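Local atomic coordinates of Ycf54-like protein (Synechocystis sp. PCC 6803, PDB entry 5M2P), a protein that takes part in protochlorophyllide formation, probably as a component of the Mg-protoporphyrin IX monomethylester cyclase. Residues Y9-Q14 with N68-S73; E21-V26 with K83-Y88. One frame throughout, in Å; residues are numbered along the deposited sequence. Where two conformers were deposited one is given.

Contact 1 pairs the two inner strands of the sheet close to the middle of the chain, whereas contact 2 joins the first turns of helix 21-36 to the C-terminal end of helix 76-86, nearer the outside. Their centres lie 11 Å apart, and they meet directly where Ile71 CG1 packs 4.1 Å from Phe23 CZ. Ile71 stands on the sheet face that also bears Ala10, Ala12 and Val69, and both helices of contact 2 lie against that face. Strand 68-73 leads into helix 76-86, tying the two contacts along the chain. A sulfate ion, probably from the crystallisation liquor, lies about 4 Å from the side chain of Ser13 in contact 1.

Contact 1 (Y9-Q14 with N68-S73); sequences YALASQ and NVAIVS
The carbonyl oxygen of Val69 is met by two groups of the facing strand: Ala12 N gives Val69 O an almost straight hydrogen bond of 2.8 Å (177° at the hydrogen), and Leu11 CA brings its C-H to within 3.6 Å of Val69 O, measured from the carbon. Ala10 O is engaged in a similar way, by Ile71 N at 2.8 Å and by the CA-H of Ala70. The return bonds, Ala10 N to Ile71 O and Val69 N to Ala12 O, complete the hydrogen-bonded pairs Ala10-Ile71 and Ala12-Val69; the bond from Val69 N is the more bent of the two. Strands 5-13 and 68-73 thereby form the antiparallel centre of a four-stranded sheet with strand order 2-3-1-4, flanked by strands 90-96 and 43-47. Ala10, Ala12, Val69 and Ile71 share one face, where helix 76-86 covers Ala10 and Ile71 and helix 21-36 also reaches Ile71. On the other face, Leu11 has CG anti to the backbone N (chi1 -173°), which brings CD1 4.0 Å from Ala70 CB and alongside the Asn68 side chain; the Tyr9 ring meets that of Phe51. Past the last bridge, Gln14 reaches back with an extended chain. Its NE2 bonds to Asn68 O at 3.0 Å, the oxygen lying near the Gln14 amide plane but the donor standing 40° above the carbonyl plane, while its CG packs 4.0 Å from Val69 CG1. Asn68 ND2 is held by Pro65 O. Ser13, where strand 5-13 gives way to helix 14-18, serves as N-cap, its OG bonding Phe16 N.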
loop_
_atom_site.group_PDB
_atom_site.type_symbol
_atom_site.label_atom_id
_atom_site.label_comp_id
_atom_site.label_asym_id
_atom_site.label_seq_id
_atom_site.Cartn_x
_atom_site.Cartn_y
_atom_site.Cartn_z
ATOM N N TYR A 9 -1.327 -1.712 4.879
ATOM C CA TYR A 9 -0.310 -1.377 3.907
ATOM C C TYR A 9 0.898 -2.283 4.010
ATOM O O TYR A 9 1.239 -2.798 5.082
ATOM C CB TYR A 9 0.133 0.105 4.001
ATOM C CG TYR A 9 0.922 0.444 5.242
ATOM C CD1 TYR A 9 2.297 0.209 5.304
ATOM C CD2 TYR A 9 0.299 0.919 6.393
ATOM C CE1 TYR A 9 3.013 0.457 6.455
ATOM C CE2 TYR A 9 1.016 1.206 7.547
ATOM C CZ TYR A 9 2.378 0.955 7.582
ATOM O OH TYR A 9 3.082 1.187 8.732
ATOM N N ALA A 10 1.554 -2.388 2.856
ATOM C CA ALA A 10 2.898 -2.941 2.729
ATOM C C ALA A 10 3.737 -1.871 2.020
ATOM O O ALA A 10 3.424 -1.508 0.898
ATOM C CB ALA A 10 2.865 -4.237 1.917
ATOM N N LEU A 11 4.773 -1.389 2.690
ATOM C CA LEU A 11 5.631 -0.326 2.176
ATOM C C LEU A 11 6.960 -0.897 1.724
ATOM O O LEU A 11 7.607 -1.612 2.471
ATOM C CB LEU A 11 5.870 0.679 3.285
ATOM C CG LEU A 11 6.620 1.941 2.859
ATOM C CD1 LEU A 11 5.714 2.892 2.127
ATOM C CD2 LEU A 11 7.171 2.620 4.085
ATOM N N ALA A 12 7.341 -0.576 0.502
ATOM C CA ALA A 12 8.567 -1.020 -0.111
ATOM C C ALA A 12 9.379 0.205 -0.556
ATOM O O ALA A 12 8.849 1.306 -0.677
ATOM C CB ALA A 12 8.241 -1.822 -1.365
ATOM N N SER A 13 10.647 -0.023 -0.885
ATOM C CA SER A 13 11.403 0.969 -1.635
ATOM C C SER A 13 10.945 0.916 -3.090
ATOM O O SER A 13 10.524 -0.108 -3.599
ATOM C CB SER A 13 12.907 0.711 -1.538
ATOM O OG SER A 13 13.255 -0.471 -2.253
ATOM N N GLN A 14 11.059 2.048 -3.791
ATOM C CA GLN A 14 10.808 2.060 -5.227
ATOM C C GLN A 14 11.769 1.124 -5.965
ATOM O O GLN A 14 11.369 0.415 -6.857
ATOM C CB GLN A 14 10.851 3.500 -5.746
ATOM C CG GLN A 14 9.661 4.290 -5.169
ATOM C CD GLN A 14 9.674 5.744 -5.563
ATOM O OE1 GLN A 14 10.252 6.114 -6.595
ATOM N NE2 GLN A 14 9.052 6.565 -4.745
ATOM N N ASN A 68 9.853 5.618 -1.597
ATOM C CA ASN A 68 9.029 4.504 -1.174
ATOM C C ASN A 68 7.710 4.441 -1.920
ATOM O O ASN A 68 7.333 5.364 -2.645
ATOM C CB ASN A 68 8.868 4.509 0.341
ATOM C CG ASN A 68 8.347 5.813 0.875
ATOM O OD1 ASN A 68 7.227 6.211 0.597
ATOM N ND2 ASN A 68 9.144 6.449 1.717
ATOM N N VAL A 69 7.026 3.320 -1.737
ATOM C CA VAL A 69 5.825 3.005 -2.483
ATOM C C VAL A 69 5.058 1.983 -1.652
ATOM O O VAL A 69 5.663 1.058 -1.113
ATOM C CB VAL A 69 6.123 2.445 -3.886
ATOM C CG1 VAL A 69 7.188 1.380 -3.847
ATOM C CG2 VAL A 69 4.864 1.968 -4.611
ATOM N N ALA A 70 3.755 2.205 -1.490
ATOM C CA ALA A 70 2.930 1.287 -0.718
ATOM C C ALA A 70 1.927 0.554 -1.571
ATOM O O ALA A 70 1.309 1.114 -2.481
ATOM C CB ALA A 70 2.186 2.049 0.384
ATOM N N ILE A 71 1.674 -0.692 -1.189
ATOM C CA ILE A 71 0.463 -1.385 -1.574
ATOM C C ILE A 71 -0.501 -1.232 -0.404
ATOM O O ILE A 71 -0.174 -1.560 0.733
ATOM C CB ILE A 71 0.710 -2.875 -1.895
ATOM C CG1 ILE A 71 1.885 -3.055 -2.865
ATOM C CG2 ILE A 71 -0.555 -3.497 -2.449
ATOM C CD1 ILE A 71 1.746 -2.334 -4.167
ATOM N N VAL A 72 -1.662 -0.671 -0.692
ATOM C CA VAL A 72 -2.674 -0.327 0.317
ATOM C C VAL A 72 -3.935 -1.081 -0.024
ATOM O O VAL A 72 -4.326 -1.165 -1.181
ATOM C CB VAL A 72 -2.957 1.191 0.273
ATOM C CG1 VAL A 72 -4.012 1.597 1.298
ATOM C CG2 VAL A 72 -1.658 1.947 0.457
ATOM N N SER A 73 -4.627 -1.577 0.992
ATOM C CA SER A 73 -5.921 -2.199 0.748
ATOM C C SER A 73 -6.774 -2.149 1.984
ATOM O O SER A 73 -6.262 -2.166 3.100
ATOM C CB SER A 73 -5.733 -3.673 0.365
ATOM O OG SER A 73 -6.935 -4.307 0.008
#

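Contact 2 (E21-V26 with K83-Y88); sequences EPFEEV and KLRLEY
Leu86 lies over one face of the Phe23 ring, with CD1 4.0 Å from the ring centroid and only 12° off the normal, a CH-pi contact. The second methyl, CD2, sits above the near end of the same ring, 3.7 Å from Phe23 CG, so one methyl covers the ring centre and the other its CB end. Arg85 meets Phe23 at a slant: Arg85 CG is 3.8 Å from Phe23 CD1, and the guanidinium and ring planes stand 68° apart. Farther along, in the one of its two deposited conformers described here, Arg85 NH2 comes 3.6 Å from Pro22 CB, which lies at the edge of the guanidinium, while Arg85 NH1 touches Val26 CG2 at 3.8 Å. Phe23 has its ring carbon CG anti to the backbone N (chi1 172°), which places the ring under Leu86; the Arg85 chain bends at chi2 and runs past the ring to the first turns of helix 21-36. Behind this layer, Leu17 of helix 14-18 touches both Phe23 and Leu86, Phe16 adds to the packing on Leu86, and from helix 76-86 Val82 touches Phe23 and Trp81 touches Val26. Helix 76-86 closes just beyond Leu86, where Glu87 takes a positive phi. Between the two helices, then, the buried part of the contact is leucine against phenylalanine, held by dispersion and CH-pi attraction. The arginine contributes CG against the ring and its guanidinium against Pro22 and Val26; its charged end lies against carbon atoms and near the backbone N of Phe23, with no acceptor of the facing segment bonded to it, consistent with a side chain that adopts more than one position.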
loop_
_atom_site.group_PDB
_atom_site.type_symbol
_atom_site.label_atom_id
_atom_site.label_comp_id
_atom_site.label_asym_id
_atom_site.label_seq_id
_atom_site.Cartn_x
_atom_site.Cartn_y
_atom_site.Cartn_z
ATOM N N GLU A 21 8.662 -7.451 -10.962
ATOM C CA GLU A 21 7.714 -7.362 -12.068
ATOM C C GLU A 21 6.629 -8.424 -12.086
ATOM O O GLU A 21 5.474 -8.080 -12.328
ATOM C CB GLU A 21 8.426 -7.310 -13.410
ATOM C CG GLU A 21 8.711 -5.893 -13.889
ATOM C CD GLU A 21 7.456 -5.023 -13.933
ATOM O OE1 GLU A 21 6.463 -5.436 -14.569
ATOM O OE2 GLU A 21 7.454 -3.929 -13.326
ATOM N N PRO A 22 6.954 -9.698 -11.800
ATOM C CA PRO A 22 5.870 -10.685 -11.737
ATOM C C PRO A 22 4.799 -10.253 -10.723
ATOM O O PRO A 22 3.612 -10.408 -10.982
ATOM C CB PRO A 22 6.596 -11.982 -11.316
ATOM C CG PRO A 22 7.955 -11.819 -11.890
ATOM C CD PRO A 22 8.275 -10.348 -11.739
ATOM N N PHE A 23 5.217 -9.683 -9.595
ATOM C CA PHE A 23 4.266 -9.178 -8.606
ATOM C C PHE A 23 3.377 -8.072 -9.195
ATOM O O PHE A 23 2.151 -8.049 -8.997
ATOM C CB PHE A 23 4.987 -8.674 -7.341
ATOM C CG PHE A 23 4.072 -7.973 -6.366
ATOM C CD1 PHE A 23 3.284 -8.702 -5.515
ATOM C CD2 PHE A 23 3.982 -6.609 -6.329
ATOM C CE1 PHE A 23 2.427 -8.079 -4.650
ATOM C CE2 PHE A 23 3.122 -5.977 -5.459
ATOM C CZ PHE A 23 2.341 -6.709 -4.619
ATOM N N GLU A 24 4.000 -7.128 -9.867
ATOM C CA GLU A 24 3.234 -6.067 -10.475
ATOM C C GLU A 24 2.264 -6.625 -11.505
ATOM O O GLU A 24 1.156 -6.113 -11.641
ATOM C CB GLU A 24 4.158 -5.039 -11.098
ATOM C CG GLU A 24 4.894 -4.178 -10.091
ATOM C CD GLU A 24 3.939 -3.331 -9.263
ATOM O OE1 GLU A 24 2.859 -2.946 -9.760
ATOM O OE2 GLU A 24 4.247 -3.053 -8.104
ATOM N N GLU A 25 2.646 -7.680 -12.224
ATOM C CA GLU A 25 1.722 -8.321 -13.158
ATOM C C GLU A 25 0.534 -8.955 -12.439
ATOM O O GLU A 25 -0.587 -8.910 -12.930
ATOM C CB GLU A 25 2.441 -9.378 -14.036
ATOM C CG GLU A 25 1.537 -10.126 -15.016
ATOM C CD GLU A 25 0.815 -9.194 -15.972
ATOM O OE1 GLU A 25 1.442 -8.224 -16.454
ATOM O OE2 GLU A 25 -0.381 -9.430 -16.237
ATOM N N VAL A 26 0.764 -9.533 -11.264
ATOM C CA VAL A 26 -0.322 -10.075 -10.469
ATOM C C VAL A 26 -1.305 -8.973 -10.107
ATOM O O VAL A 26 -2.514 -9.174 -10.196
ATOM C CB VAL A 26 0.164 -10.793 -9.184
ATOM C CG1 VAL A 26 -1.001 -11.193 -8.303
ATOM C CG2 VAL A 26 0.981 -12.025 -9.554
ATOM N N LYS A 83 2.668 -9.370 1.904
ATOM C CA LYS A 83 3.849 -9.517 2.752
ATOM C C LYS A 83 4.543 -10.855 2.517
ATOM O O LYS A 83 5.754 -10.943 2.479
ATOM C CB LYS A 83 3.487 -9.288 4.225
ATOM C CG LYS A 83 4.535 -9.749 5.233
ATOM C CD LYS A 83 5.934 -9.144 5.191
ATOM C CE LYS A 83 6.823 -9.889 6.196
ATOM N NZ LYS A 83 8.248 -9.435 6.221
ATOM N N LEU A 84 3.770 -11.935 2.430
ATOM C CA LEU A 84 4.359 -13.258 2.251
ATOM C C LEU A 84 4.975 -13.396 0.866
ATOM O O LEU A 84 5.930 -14.143 0.690
ATOM C CB LEU A 84 3.281 -14.310 2.463
ATOM C CG LEU A 84 2.770 -14.426 3.882
ATOM C CD1 LEU A 84 1.558 -15.319 3.830
ATOM C CD2 LEU A 84 3.816 -14.972 4.845
ATOM N N ARG A 85 4.423 -12.688 -0.119
ATOM C CA ARG A 85 4.905 -12.758 -1.500
ATOM C C ARG A 85 6.176 -11.937 -1.677
ATOM O O ARG A 85 7.118 -12.377 -2.331
ATOM C CB ARG A 85 3.802 -12.292 -2.458
ATOM C CG ARG A 85 4.212 -12.062 -3.899
ATOM C CD ARG A 85 4.170 -13.329 -4.729
ATOM N NE ARG A 85 4.771 -13.033 -6.017
ATOM C CZ ARG A 85 4.276 -13.409 -7.184
ATOM N NH1 ARG A 85 3.143 -14.079 -7.244
ATOM N NH2 ARG A 85 4.911 -13.067 -8.289
ATOM N N LEU A 86 6.199 -10.733 -1.105
ATOM C CA LEU A 86 7.340 -9.818 -1.274
ATOM C C LEU A 86 8.400 -9.914 -0.206
ATOM O O LEU A 86 9.598 -9.721 -0.508
ATOM C CB LEU A 86 6.878 -8.369 -1.332
ATOM C CG LEU A 86 6.031 -8.036 -2.538
ATOM C CD1 LEU A 86 5.625 -6.578 -2.467
ATOM C CD2 LEU A 86 6.759 -8.317 -3.844
ATOM N N GLU A 87 7.961 -10.180 1.023
ATOM C CA GLU A 87 8.782 -10.282 2.244
ATOM C C GLU A 87 9.499 -9.015 2.682
ATOM O O GLU A 87 9.386 -8.620 3.854
ATOM C CB GLU A 87 9.757 -11.470 2.218
ATOM C CG GLU A 87 9.102 -12.800 2.568
ATOM C CD GLU A 87 8.639 -12.880 4.014
ATOM O OE1 GLU A 87 9.166 -12.142 4.868
ATOM O OE2 GLU A 87 7.740 -13.697 4.325
ATOM N N TYR A 88 10.219 -8.372 1.763
ATOM C CA TYR A 88 11.010 -7.183 2.122
ATOM C C TYR A 88 10.145 -5.903 2.028
ATOM O O TYR A 88 10.311 -5.061 1.146
ATOM C CB TYR A 88 12.298 -7.100 1.286
ATOM C CG TYR A 88 13.251 -6.046 1.787
ATOM C CD1 TYR A 88 13.783 -6.125 3.056
ATOM C CD2 TYR A 88 13.596 -4.941 0.997
ATOM C CE1 TYR A 88 14.656 -5.173 3.543
ATOM C CE2 TYR A 88 14.466 -3.972 1.478
ATOM C CZ TYR A 88 14.987 -4.075 2.755
ATOM O OH TYR A 88 15.840 -3.122 3.277
#